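Local coordinates for protein lovastatin nonaketide synthase, polyketide synthase component (PDB 7CPX) that builds dihydromonacolin L, the nonaketide precursor of lovastatin, from malonyl-CoA as an iterative multidomain polyketide synthase working together with the partner protein LovC, at residues Y6-I11 with Q194-Q199; V12-G17 with D264-V269; L190-L195 with V251-L256; C268-T273 with A443-Y448; C314-A319 with L377-F382. The protein carries 2 engineered substitutions. One frame throughout, in Å; residues are numbered along the deposited sequence.

Overall arrangement
All five contacts lie in the ketosynthase and show how one fold varies its chemistry with depth. Contacts 2 and 4 share Cys268 and Val269 and place strand 268-277 between its neighbours 11-19 and 439-446; each is backbone pairing interrupted by a bulge. Contacts 3 and 5 are buried too, but form no hydrogen bond between their segments: a helix lies against a strand, with leucines in contact 3 and a phenylalanine and the stems of charged residues in contact 5. Contact 1, partly buried, uses the end of the helix of contact 3 and depends on an arginine. Its Arg196 meets Glu272 of contact 4 in a salt bridge, linking it to the buried sheet.

Contact 1: residues Y6-I11 with Q194-Q199; sequences YPNEPI and QLRTGQ
Arg196 and Glu9 join the end of helix 183-196 to the loop leading into strand 11-19, in a partly buried contact that is polar at the arginine and apolar beneath it. With its chain extended from CG to NE, Arg196 carries the guanidinium across the loop. NE gives a nearly straight hydrogen bond to Glu9 O (3.1 Å, 165° at the hydrogen), and that oxygen sits at the edge of the guanidinium, in its plane. Asn8 CB lies over the centre of one face, 3.4 Å from Arg196 CZ. NH2 makes a salt bridge with Glu272, so at least two nitrogens are held, which fixes the rotation of the group. Glu9 sends its own carboxylate elsewhere, to Ser257. Deeper in, Ile11 CD1 lies against Leu195 CB at 3.3 Å, while Ile11 CG2 faces Leu195 CD1. The arrangement belongs to the thiolase fold of ketosynthases, in which this helix begins just after the active-site cysteine, probably Cys181, and here reaches its partly exposed end.

Contact 2: residues V12-G17 with D264-V269; sequences VVVGSG and DTIECV
Val12 packs on the side of Ile266 and Val269. The pairing starts at Val13, whose N points to Cys268 O, an atom less surely placed, and whose O accepts two hydrogens in its carbonyl plane, from Cys268 N on a lone pair (3.0 Å) and from Glu267 N at a doubtfully short spacing. Two residues thus face one, a classic beta bulge in the antiparallel pairing of strands 11-19 and 268-277, where the first strands of the two halves of the thiolase-type ketosynthase run side by side. The Val13 side chain turns to the Cys268 face of the sheet, with CG2 on SG. Val14 sets CG1 over Asp264 CB at 4.0 Å; its carbonyl O comes close to Thr265 O, and Lys923 NZ donates to both oxygens. At Gly15 the CA lies 3.3 Å from Glu267 OE2. Ser16 has OG tucked between its backbone N and carbonyl carbon (chi1 58°), 3.0 Å from both Glu267 OE1 and OE2, in hydrogen-bonding contact with the carboxylate. The extended glutamate chain reaches along the strand to meet it.

Contact 3: residues L190-L195 with V251-L256; sequences LAVQQL and VVLKTL
Leu195 points its side chain from helix 183-196 onto strand 247-255. CB, nearest the helix, lies 3.9 Å from Thr255 CG2. CG, placed beside the backbone N (chi1 -67°), hangs over the strand backbone, 4.0 Å from Leu253 O. Both methyls lie over the same face of the peptide that follows Leu253: CD1 is near the carbonyl carbon and Lys254 N and 3.3 Å from Leu253 CB, while CD2 sits further out, 3.5 Å from Leu253 O and near Lys254 CA. The leucine therefore lies flat over the peptide joining residues 253 and 254. Helix and strand run in roughly the same direction; the axes of these short segments are 35° apart and 8.1 Å from each other at closest approach. This is the buried helix of the thiolase fold laid on a strand of the N-terminal half, which is bordered in its sheet by strands 203-209 and 11-19. Leu253 returns the contact one turn earlier: its CD1 touches Ala191 CB at 3.8 Å and, more loosely, Val192 CG2 at 4.5 Å. Thr255 closes the strand end and occupies the N-cap position of helix 256-261, its OG1 accepting from Gln258 N. Lys254 points away from helix 183-196, and its NZ forms salt bridges with Asp262 and Asp264.

Contact 4: residues C268-T273 with A443-Y448; sequences CVIRET and AIIEEY
Val269 and Glu446 form the tight part of this buried contact, an antiparallel pair with Val269 N bonded to Glu446 O (2.9 Å) and Glu446 N to Val269 O. Further along, Ile444 N reaches Glu272 O at 2.7 Å in an almost straight bond, 177° at the hydrogen. Between these two points the pairing slips by one residue: Arg271 and Glu272 both face Ile444, a classic beta bulge whose bonds to Ile444 O are weak. On the face that helix 369-386 covers, Cys268 SG packs on Ile445 CG2 at 3.4 Å, and Thr273 with Ala443 continues that apolar surface toward helix 183-196. The other face mixes Val269 and Ile444 with charged groups. Arg271, extended from CG to NE, brings NH1 to the syn lone pair of Glu446 OE2 (3.1 Å); the oxygen is near the guanidinium plane, but the carboxylate plane stands 78° to it. That salt bridge is shared, since OE2 also meets Arg428, while Arg271 NH2 bonds to Ala303 O and Tyr6 makes a cation-pi contact with Arg271. Past the paired residues, at the partly exposed Tyr448, contact is loose: CB merely approaches Val269 CG2 at 4.2 Å and the ring leads away. First and last strands of the C-terminal half pair here, as strands 11-19 and 247-255 do in the N-terminal half, a repeat characteristic of the thiolase fold.

Contact 5: residues C314-A319 with L377-F382; sequences CQFFEA and LMKASF
Phe316 presents the edge of its ring to helix 369-386, with Ala380 CA near the ring plane, 4.2 Å from CE2. One face of the ring is met from within its own strand by Glu318 N, 3.9 Å above the plane and offset toward the rim. Lys379 CE meets the ring at neither face nor edge, 4.1 Å from Phe316 CZ, and the two side chains cross at about a right angle. The CG of Phe316 lies opposite the backbone N (chi1 177°), which carries the ring out to the helix. Glu318 lies beside it and touches with its stem: CG is 4.0 Å from Lys379 CB, and CB approaches Ala380 CB. Its chain then bends at chi2 (-71°), turning the carboxylate away, so that Glu318 OE2 and Lys379 NZ remain 5.3 Å apart. Each polar end has another partner, OE2 accepting from Ala361 N and NZ donating to Pro391 O. Strand and helix run nearly antiparallel, 157° between their directions. The contact lies at the edge of the ketosynthase active site: strand 316-318 leads directly to His320, and helix 369-386 begins just past His367, both predicted catalytic histidines of the thiolase-type Cys-His-His centre.

Contact 1: residues Y6-I11 with Q194-Q199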
# COMPACT_ATOMS: atom_id res chain seq x y z
N TYR A 6 -21.09 8.77 -61.95
CA TYR A 6 -19.81 8.13 -61.68
C TYR A 6 -19.99 6.62 -61.59
O TYR A 6 -21.09 6.12 -61.35
CB TYR A 6 -19.22 8.68 -60.38
CG TYR A 6 -19.04 10.18 -60.39
CD1 TYR A 6 -18.81 10.87 -61.57
CD2 TYR A 6 -19.11 10.91 -59.22
CE1 TYR A 6 -18.64 12.24 -61.59
CE2 TYR A 6 -18.95 12.28 -59.22
CZ TYR A 6 -18.71 12.94 -60.41
OH TYR A 6 -18.55 14.31 -60.42
N PRO A 7 -18.90 5.85 -61.80
CA PRO A 7 -19.03 4.39 -61.84
C PRO A 7 -19.74 3.83 -60.62
O PRO A 7 -20.76 3.15 -60.74
CB PRO A 7 -17.57 3.91 -61.91
CG PRO A 7 -16.82 5.06 -62.47
CD PRO A 7 -17.51 6.29 -61.97
N ASN A 8 -19.20 4.12 -59.44
CA ASN A 8 -19.87 3.80 -58.19
C ASN A 8 -20.69 5.00 -57.75
O ASN A 8 -20.23 6.15 -57.83
CB ASN A 8 -18.86 3.42 -57.11
CG ASN A 8 -18.09 2.16 -57.46
OD1 ASN A 8 -16.86 2.18 -57.59
ND2 ASN A 8 -18.80 1.05 -57.60
N GLU A 9 -21.90 4.74 -57.28
CA GLU A 9 -22.80 5.83 -56.95
C GLU A 9 -22.15 6.74 -55.91
O GLU A 9 -21.73 6.25 -54.85
CB GLU A 9 -24.13 5.30 -56.43
CG GLU A 9 -25.14 6.38 -56.11
CD GLU A 9 -26.56 5.86 -56.02
OE1 GLU A 9 -26.74 4.62 -56.09
OE2 GLU A 9 -27.49 6.68 -55.87
N PRO A 10 -22.05 8.04 -56.16
CA PRO A 10 -21.34 8.92 -55.22
C PRO A 10 -22.11 9.12 -53.93
O PRO A 10 -23.19 9.71 -53.92
CB PRO A 10 -21.21 10.23 -56.00
CG PRO A 10 -22.37 10.23 -56.91
CD PRO A 10 -22.57 8.80 -57.31
N ILE A 11 -21.55 8.63 -52.82
CA ILE A 11 -22.17 8.88 -51.53
C ILE A 11 -22.12 10.38 -51.27
O ILE A 11 -21.38 11.13 -51.91
CB ILE A 11 -21.46 8.08 -50.43
CG1 ILE A 11 -21.49 6.59 -50.76
CG2 ILE A 11 -22.10 8.33 -49.09
CD1 ILE A 11 -22.87 6.04 -51.04
N GLN A 194 -21.90 0.19 -47.58
CA GLN A 194 -23.23 -0.14 -47.11
C GLN A 194 -24.29 0.71 -47.80
O GLN A 194 -25.43 0.27 -47.96
CB GLN A 194 -23.31 0.05 -45.59
CG GLN A 194 -24.66 -0.30 -44.99
CD GLN A 194 -25.07 -1.73 -45.24
OE1 GLN A 194 -24.23 -2.58 -45.56
NE2 GLN A 194 -26.36 -2.01 -45.12
N LEU A 195 -23.92 1.92 -48.22
CA LEU A 195 -24.87 2.76 -48.93
C LEU A 195 -24.97 2.39 -50.40
O LEU A 195 -26.01 2.62 -51.02
CB LEU A 195 -24.48 4.23 -48.77
CG LEU A 195 -24.61 4.77 -47.35
CD1 LEU A 195 -23.94 6.12 -47.24
CD2 LEU A 195 -26.06 4.87 -46.94
N ARG A 196 -23.90 1.83 -50.97
CA ARG A 196 -23.92 1.46 -52.37
C ARG A 196 -24.61 0.12 -52.61
O ARG A 196 -24.94 -0.19 -53.76
CB ARG A 196 -22.49 1.42 -52.91
CG ARG A 196 -21.89 2.80 -53.09
CD ARG A 196 -20.40 2.74 -53.34
NE ARG A 196 -19.87 4.04 -53.75
CZ ARG A 196 -18.58 4.31 -53.89
NH1 ARG A 196 -17.65 3.41 -53.64
NH2 ARG A 196 -18.22 5.53 -54.29
N THR A 197 -24.83 -0.67 -51.56
CA THR A 197 -25.61 -1.89 -51.69
C THR A 197 -27.11 -1.62 -51.72
O THR A 197 -27.87 -2.48 -52.17
CB THR A 197 -25.30 -2.84 -50.54
OG1 THR A 197 -25.62 -2.21 -49.29
CG2 THR A 197 -23.84 -3.23 -50.54
N GLY A 198 -27.54 -0.45 -51.27
CA GLY A 198 -28.95 -0.12 -51.21
C GLY A 198 -29.67 -0.69 -50.01
O GLY A 198 -30.88 -0.45 -49.87
N GLN A 199 -28.98 -1.43 -49.14
CA GLN A 199 -29.62 -2.01 -47.97
C GLN A 199 -29.85 -0.99 -46.86
O GLN A 199 -30.64 -1.25 -45.95
CB GLN A 199 -28.77 -3.17 -47.43
CG GLN A 199 -28.55 -4.28 -48.44
CD GLN A 199 -27.50 -5.27 -47.99
OE1 GLN A 199 -27.11 -5.30 -46.82
NE2 GLN A 199 -27.03 -6.10 -48.92

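Contact 2: residues V12-G17 with D264-V269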
# COMPACT_ATOMS: atom_id res chain seq x y z
N VAL A 12 -22.95 10.83 -50.33
CA VAL A 12 -23.08 12.26 -50.08
C VAL A 12 -23.15 12.51 -48.58
O VAL A 12 -23.92 11.86 -47.86
CB VAL A 12 -24.32 12.83 -50.79
CG1 VAL A 12 -25.59 12.47 -50.05
CG2 VAL A 12 -24.21 14.32 -50.95
N VAL A 13 -22.34 13.46 -48.11
CA VAL A 13 -22.43 13.97 -46.75
C VAL A 13 -23.54 15.01 -46.73
O VAL A 13 -23.38 16.10 -47.29
CB VAL A 13 -21.11 14.56 -46.27
CG1 VAL A 13 -21.25 15.06 -44.84
CG2 VAL A 13 -19.99 13.55 -46.37
N VAL A 14 -24.65 14.68 -46.07
CA VAL A 14 -25.79 15.59 -45.97
C VAL A 14 -25.77 16.40 -44.68
O VAL A 14 -26.38 17.47 -44.63
CB VAL A 14 -27.11 14.82 -46.06
CG1 VAL A 14 -27.23 14.12 -47.40
CG2 VAL A 14 -27.21 13.80 -44.94
N GLY A 15 -25.09 15.92 -43.65
CA GLY A 15 -25.04 16.63 -42.39
C GLY A 15 -23.93 16.07 -41.52
O GLY A 15 -23.44 14.97 -41.74
N SER A 16 -23.55 16.86 -40.52
CA SER A 16 -22.46 16.48 -39.64
C SER A 16 -22.68 17.05 -38.25
O SER A 16 -23.32 18.09 -38.08
CB SER A 16 -21.11 16.94 -40.20
OG SER A 16 -21.09 18.34 -40.39
N GLY A 17 -22.14 16.35 -37.27
CA GLY A 17 -22.13 16.83 -35.90
C GLY A 17 -20.75 16.65 -35.32
O GLY A 17 -20.16 15.57 -35.39
N ASP A 264 -32.56 16.33 -48.84
CA ASP A 264 -31.64 16.65 -47.76
C ASP A 264 -30.53 17.56 -48.28
O ASP A 264 -29.88 17.25 -49.28
CB ASP A 264 -31.03 15.38 -47.17
CG ASP A 264 -32.08 14.45 -46.60
OD1 ASP A 264 -33.11 14.94 -46.11
OD2 ASP A 264 -31.87 13.21 -46.64
N THR A 265 -30.32 18.69 -47.60
CA THR A 265 -29.25 19.59 -47.97
C THR A 265 -27.91 18.87 -47.88
O THR A 265 -27.64 18.15 -46.92
CB THR A 265 -29.25 20.83 -47.07
OG1 THR A 265 -30.44 21.58 -47.29
CG2 THR A 265 -28.04 21.70 -47.37
N ILE A 266 -27.08 19.07 -48.89
CA ILE A 266 -25.85 18.32 -49.05
C ILE A 266 -24.66 19.15 -48.58
O ILE A 266 -24.52 20.32 -48.94
CB ILE A 266 -25.67 17.88 -50.51
CG1 ILE A 266 -26.66 16.76 -50.84
CG2 ILE A 266 -24.23 17.46 -50.76
CD1 ILE A 266 -26.79 16.45 -52.31
N GLU A 267 -23.81 18.53 -47.76
CA GLU A 267 -22.56 19.16 -47.35
C GLU A 267 -21.45 18.89 -48.35
O GLU A 267 -20.66 19.78 -48.66
CB GLU A 267 -22.15 18.66 -45.96
CG GLU A 267 -23.09 19.07 -44.84
CD GLU A 267 -22.53 18.78 -43.47
OE1 GLU A 267 -21.49 18.09 -43.39
OE2 GLU A 267 -23.11 19.25 -42.47
N CYS A 268 -21.36 17.66 -48.86
CA CYS A 268 -20.38 17.36 -49.89
C CYS A 268 -20.72 16.01 -50.50
O CYS A 268 -21.69 15.37 -50.11
CB CYS A 268 -18.95 17.37 -49.34
SG CYS A 268 -18.61 16.07 -48.14
N VAL A 269 -19.91 15.58 -51.46
CA VAL A 269 -20.10 14.33 -52.17
C VAL A 269 -18.84 13.50 -52.01
O VAL A 269 -17.78 13.85 -52.55
CB VAL A 269 -20.42 14.55 -53.65
CG1 VAL A 269 -20.11 13.31 -54.46
CG2 VAL A 269 -21.88 14.95 -53.82

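Contact 3: residues L190-L195 with V251-L256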
# COMPACT_ATOMS: atom_id res chain seq x y z
N LEU A 190 -16.70 1.77 -45.31
CA LEU A 190 -17.69 0.74 -45.06
C LEU A 190 -19.09 1.32 -45.21
O LEU A 190 -19.93 0.77 -45.94
CB LEU A 190 -17.49 0.15 -43.67
CG LEU A 190 -16.11 -0.48 -43.46
CD1 LEU A 190 -16.01 -1.03 -42.06
CD2 LEU A 190 -15.84 -1.56 -44.48
N ALA A 191 -19.34 2.46 -44.57
CA ALA A 191 -20.63 3.12 -44.73
C ALA A 191 -20.92 3.34 -46.20
O ALA A 191 -22.00 2.99 -46.70
CB ALA A 191 -20.65 4.44 -43.97
N VAL A 192 -19.93 3.85 -46.93
CA VAL A 192 -20.11 4.06 -48.36
C VAL A 192 -20.53 2.76 -49.02
O VAL A 192 -21.53 2.70 -49.75
CB VAL A 192 -18.82 4.62 -48.99
CG1 VAL A 192 -18.83 4.46 -50.50
CG2 VAL A 192 -18.64 6.08 -48.61
N GLN A 193 -19.80 1.68 -48.74
CA GLN A 193 -20.17 0.39 -49.29
C GLN A 193 -21.59 0.02 -48.87
O GLN A 193 -22.42 -0.36 -49.70
CB GLN A 193 -19.18 -0.68 -48.84
CG GLN A 193 -17.74 -0.42 -49.28
CD GLN A 193 -17.59 -0.41 -50.79
OE1 GLN A 193 -17.02 0.52 -51.36
NE2 GLN A 193 -18.08 -1.45 -51.44
N GLN A 194 -21.90 0.19 -47.58
CA GLN A 194 -23.23 -0.14 -47.11
C GLN A 194 -24.29 0.71 -47.80
O GLN A 194 -25.43 0.27 -47.96
CB GLN A 194 -23.31 0.05 -45.59
CG GLN A 194 -24.66 -0.30 -44.99
CD GLN A 194 -25.07 -1.73 -45.24
OE1 GLN A 194 -24.23 -2.58 -45.56
NE2 GLN A 194 -26.36 -2.01 -45.12
N LEU A 195 -23.92 1.92 -48.22
CA LEU A 195 -24.87 2.76 -48.93
C LEU A 195 -24.97 2.39 -50.40
O LEU A 195 -26.01 2.62 -51.02
CB LEU A 195 -24.48 4.23 -48.77
CG LEU A 195 -24.61 4.77 -47.35
CD1 LEU A 195 -23.94 6.12 -47.24
CD2 LEU A 195 -26.06 4.87 -46.94
N VAL A 251 -20.98 11.88 -39.32
CA VAL A 251 -21.28 12.33 -40.67
C VAL A 251 -22.39 11.45 -41.23
O VAL A 251 -22.24 10.23 -41.30
CB VAL A 251 -20.03 12.26 -41.56
CG1 VAL A 251 -20.41 12.16 -43.02
CG2 VAL A 251 -19.15 13.48 -41.33
N VAL A 252 -23.50 12.07 -41.61
CA VAL A 252 -24.60 11.35 -42.22
C VAL A 252 -24.30 11.18 -43.70
O VAL A 252 -24.12 12.16 -44.42
CB VAL A 252 -25.93 12.08 -42.01
CG1 VAL A 252 -27.09 11.24 -42.50
CG2 VAL A 252 -26.11 12.44 -40.54
N LEU A 253 -24.23 9.93 -44.15
CA LEU A 253 -23.88 9.59 -45.51
C LEU A 253 -25.07 8.93 -46.19
O LEU A 253 -25.78 8.13 -45.58
CB LEU A 253 -22.68 8.64 -45.54
CG LEU A 253 -21.38 9.17 -44.94
CD1 LEU A 253 -20.31 8.10 -44.97
CD2 LEU A 253 -20.93 10.38 -45.71
N LYS A 254 -25.28 9.28 -47.46
CA LYS A 254 -26.35 8.70 -48.24
C LYS A 254 -25.91 8.66 -49.70
O LYS A 254 -25.00 9.38 -50.11
CB LYS A 254 -27.66 9.49 -48.11
CG LYS A 254 -28.07 9.76 -46.68
CD LYS A 254 -29.34 10.57 -46.60
CE LYS A 254 -30.54 9.80 -47.14
NZ LYS A 254 -31.83 10.49 -46.88
N THR A 255 -26.57 7.80 -50.47
CA THR A 255 -26.35 7.82 -51.91
C THR A 255 -26.93 9.12 -52.46
O THR A 255 -28.00 9.57 -52.05
CB THR A 255 -27.01 6.62 -52.58
OG1 THR A 255 -28.41 6.84 -52.72
CG2 THR A 255 -26.78 5.36 -51.77
N LEU A 256 -26.20 9.73 -53.40
CA LEU A 256 -26.60 11.04 -53.90
C LEU A 256 -28.05 11.04 -54.33
O LEU A 256 -28.82 11.95 -54.00
CB LEU A 256 -25.69 11.46 -55.05
CG LEU A 256 -25.92 12.84 -55.66
CD1 LEU A 256 -25.87 13.91 -54.59
CD2 LEU A 256 -24.89 13.12 -56.74

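Contact 4: residues C268-T273 with A443-Y448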
# COMPACT_ATOMS: atom_id res chain seq x y z
N CYS A 268 -21.36 17.66 -48.86
CA CYS A 268 -20.38 17.36 -49.89
C CYS A 268 -20.72 16.01 -50.50
O CYS A 268 -21.69 15.37 -50.11
CB CYS A 268 -18.95 17.37 -49.34
SG CYS A 268 -18.61 16.07 -48.14
N VAL A 269 -19.91 15.58 -51.46
CA VAL A 269 -20.10 14.33 -52.17
C VAL A 269 -18.84 13.50 -52.01
O VAL A 269 -17.78 13.85 -52.55
CB VAL A 269 -20.42 14.55 -53.65
CG1 VAL A 269 -20.11 13.31 -54.46
CG2 VAL A 269 -21.88 14.95 -53.82
N ILE A 270 -18.94 12.39 -51.28
CA ILE A 270 -17.87 11.40 -51.21
C ILE A 270 -17.99 10.56 -52.48
O ILE A 270 -18.80 9.63 -52.55
CB ILE A 270 -17.96 10.55 -49.94
CG1 ILE A 270 -17.92 11.45 -48.71
CG2 ILE A 270 -16.81 9.55 -49.90
CD1 ILE A 270 -18.06 10.70 -47.41
N ARG A 271 -17.19 10.90 -53.49
CA ARG A 271 -17.26 10.19 -54.76
C ARG A 271 -16.74 8.77 -54.62
O ARG A 271 -17.32 7.83 -55.19
CB ARG A 271 -16.45 10.96 -55.81
CG ARG A 271 -16.36 10.28 -57.16
CD ARG A 271 -15.83 11.25 -58.20
NE ARG A 271 -15.75 10.65 -59.53
CZ ARG A 271 -15.63 11.34 -60.65
NH1 ARG A 271 -15.60 12.66 -60.65
NH2 ARG A 271 -15.54 10.69 -61.81
N GLU A 272 -15.66 8.58 -53.88
CA GLU A 272 -15.07 7.26 -53.71
C GLU A 272 -14.24 7.26 -52.44
O GLU A 272 -13.67 8.28 -52.05
CB GLU A 272 -14.21 6.87 -54.91
CG GLU A 272 -13.67 5.45 -54.87
CD GLU A 272 -14.77 4.40 -54.94
OE1 GLU A 272 -15.93 4.77 -55.23
OE2 GLU A 272 -14.47 3.21 -54.71
N THR A 273 -14.17 6.10 -51.79
CA THR A 273 -13.41 5.94 -50.56
C THR A 273 -12.75 4.56 -50.59
O THR A 273 -13.37 3.56 -50.22
CB THR A 273 -14.30 6.09 -49.33
OG1 THR A 273 -15.05 7.31 -49.43
CG2 THR A 273 -13.46 6.12 -48.07
N ALA A 443 -10.12 8.92 -49.26
CA ALA A 443 -11.43 9.34 -49.70
C ALA A 443 -11.30 10.49 -50.69
O ALA A 443 -10.48 11.40 -50.50
CB ALA A 443 -12.30 9.78 -48.53
N ILE A 444 -12.09 10.44 -51.75
CA ILE A 444 -12.18 11.51 -52.73
C ILE A 444 -13.50 12.23 -52.50
O ILE A 444 -14.56 11.60 -52.53
CB ILE A 444 -12.07 10.98 -54.17
CG1 ILE A 444 -10.75 10.22 -54.35
CG2 ILE A 444 -12.16 12.12 -55.16
CD1 ILE A 444 -10.59 9.57 -55.70
N ILE A 445 -13.44 13.53 -52.26
CA ILE A 445 -14.61 14.32 -51.93
C ILE A 445 -14.72 15.46 -52.92
O ILE A 445 -13.73 15.89 -53.51
CB ILE A 445 -14.55 14.84 -50.48
CG1 ILE A 445 -14.22 13.68 -49.53
CG2 ILE A 445 -15.86 15.50 -50.08
CD1 ILE A 445 -14.15 14.08 -48.08
N GLU A 446 -15.94 15.95 -53.11
CA GLU A 446 -16.21 17.00 -54.07
C GLU A 446 -17.34 17.87 -53.56
O GLU A 446 -18.10 17.47 -52.67
CB GLU A 446 -16.56 16.42 -55.45
CG GLU A 446 -15.49 15.52 -56.04
CD GLU A 446 -15.89 14.96 -57.39
OE1 GLU A 446 -17.06 15.13 -57.78
OE2 GLU A 446 -15.03 14.35 -58.06
N GLU A 447 -17.44 19.07 -54.12
CA GLU A 447 -18.59 19.92 -53.83
C GLU A 447 -19.80 19.40 -54.59
O GLU A 447 -19.69 18.93 -55.73
CB GLU A 447 -18.30 21.36 -54.23
CG GLU A 447 -18.21 21.59 -55.73
CD GLU A 447 -18.04 23.06 -56.09
OE1 GLU A 447 -18.55 23.91 -55.34
OE2 GLU A 447 -17.39 23.35 -57.11
N TYR A 448 -20.97 19.47 -53.96
CA TYR A 448 -22.20 19.15 -54.67
C TYR A 448 -22.57 20.31 -55.58
O TYR A 448 -22.78 21.43 -55.11
CB TYR A 448 -23.32 18.84 -53.69
CG TYR A 448 -24.65 18.61 -54.38
CD1 TYR A 448 -24.77 17.65 -55.37
CD2 TYR A 448 -25.76 19.37 -54.06
CE1 TYR A 448 -25.97 17.44 -56.01
CE2 TYR A 448 -26.97 19.16 -54.69
CZ TYR A 448 -27.07 18.20 -55.67
OH TYR A 448 -28.27 17.99 -56.31

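Contact 5: residues C314-A319 with L377-F382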
# COMPACT_ATOMS: atom_id res chain seq x y z
N CYS A 314 -7.41 16.12 -57.60
CA CYS A 314 -7.94 16.86 -56.47
C CYS A 314 -7.04 18.05 -56.18
O CYS A 314 -5.82 17.90 -56.04
CB CYS A 314 -8.05 15.97 -55.23
SG CYS A 314 -6.50 15.20 -54.73
N GLN A 315 -7.65 19.24 -56.09
CA GLN A 315 -6.89 20.46 -55.84
C GLN A 315 -6.45 20.59 -54.39
O GLN A 315 -5.50 21.32 -54.11
CB GLN A 315 -7.72 21.68 -56.24
CG GLN A 315 -8.22 21.64 -57.68
CD GLN A 315 -9.48 20.81 -57.84
OE1 GLN A 315 -10.47 21.03 -57.15
NE2 GLN A 315 -9.44 19.84 -58.74
N PHE A 316 -7.13 19.90 -53.48
CA PHE A 316 -6.75 19.87 -52.07
C PHE A 316 -6.62 18.42 -51.63
O PHE A 316 -7.29 17.53 -52.16
CB PHE A 316 -7.79 20.60 -51.20
CG PHE A 316 -7.49 20.55 -49.73
CD1 PHE A 316 -6.32 21.07 -49.23
CD2 PHE A 316 -8.40 19.98 -48.86
CE1 PHE A 316 -6.05 21.02 -47.87
CE2 PHE A 316 -8.14 19.93 -47.50
CZ PHE A 316 -6.96 20.45 -47.01
N PHE A 317 -5.73 18.19 -50.67
CA PHE A 317 -5.45 16.83 -50.20
C PHE A 317 -5.30 16.89 -48.68
O PHE A 317 -4.24 17.28 -48.18
CB PHE A 317 -4.21 16.27 -50.86
CG PHE A 317 -4.03 14.79 -50.66
CD1 PHE A 317 -3.53 14.29 -49.48
CD2 PHE A 317 -4.37 13.91 -51.67
CE1 PHE A 317 -3.38 12.93 -49.30
CE2 PHE A 317 -4.22 12.55 -51.49
CZ PHE A 317 -3.72 12.06 -50.31
N GLU A 318 -6.34 16.50 -47.96
CA GLU A 318 -6.24 16.42 -46.51
C GLU A 318 -5.36 15.23 -46.16
O GLU A 318 -5.83 14.10 -46.04
CB GLU A 318 -7.62 16.30 -45.87
CG GLU A 318 -7.67 16.79 -44.43
CD GLU A 318 -6.95 15.87 -43.46
OE1 GLU A 318 -6.78 14.68 -43.77
OE2 GLU A 318 -6.58 16.34 -42.37
N ALA A 319 -4.07 15.49 -46.00
CA ALA A 319 -3.11 14.44 -45.72
C ALA A 319 -3.23 13.96 -44.28
O ALA A 319 -3.74 14.66 -43.40
CB ALA A 319 -1.69 14.94 -45.99
N LEU A 377 -11.76 14.42 -43.23
CA LEU A 377 -12.90 14.47 -44.14
C LEU A 377 -13.66 15.78 -43.96
O LEU A 377 -13.97 16.47 -44.94
CB LEU A 377 -13.82 13.27 -43.90
CG LEU A 377 -15.01 13.17 -44.84
CD1 LEU A 377 -15.05 11.80 -45.49
CD2 LEU A 377 -16.30 13.43 -44.09
N MET A 378 -13.93 16.15 -42.71
CA MET A 378 -14.62 17.42 -42.47
C MET A 378 -13.83 18.57 -43.07
O MET A 378 -14.40 19.42 -43.78
CB MET A 378 -14.82 17.63 -40.97
CG MET A 378 -15.68 16.57 -40.29
SD MET A 378 -17.43 16.99 -40.19
CE MET A 378 -17.91 16.90 -41.91
N LYS A 379 -12.52 18.60 -42.85
CA LYS A 379 -11.69 19.64 -43.43
C LYS A 379 -11.79 19.62 -44.95
O LYS A 379 -11.82 20.67 -45.60
CB LYS A 379 -10.24 19.47 -42.98
CG LYS A 379 -9.31 20.57 -43.45
CD LYS A 379 -7.99 20.52 -42.69
CE LYS A 379 -7.06 21.65 -43.10
NZ LYS A 379 -5.79 21.63 -42.33
N ALA A 380 -11.86 18.42 -45.53
CA ALA A 380 -12.03 18.31 -46.97
C ALA A 380 -13.45 18.67 -47.38
O ALA A 380 -13.68 19.20 -48.47
CB ALA A 380 -11.67 16.91 -47.45
N SER A 381 -14.42 18.38 -46.51
CA SER A 381 -15.81 18.65 -46.85
C SER A 381 -16.09 20.15 -46.84
O SER A 381 -16.36 20.75 -47.89
CB SER A 381 -16.74 17.92 -45.88
OG SER A 381 -18.10 18.24 -46.14
N PHE A 382 -15.97 20.77 -45.67
CA PHE A 382 -16.27 22.20 -45.56
C PHE A 382 -15.51 22.98 -46.62
O PHE A 382 -16.10 23.76 -47.38
CB PHE A 382 -15.92 22.70 -44.16
CG PHE A 382 -16.57 21.93 -43.05
CD1 PHE A 382 -17.83 21.38 -43.22
CD2 PHE A 382 -15.92 21.76 -41.85
CE1 PHE A 382 -18.43 20.67 -42.20
CE2 PHE A 382 -16.51 21.05 -40.82
CZ PHE A 382 -17.77 20.50 -41.00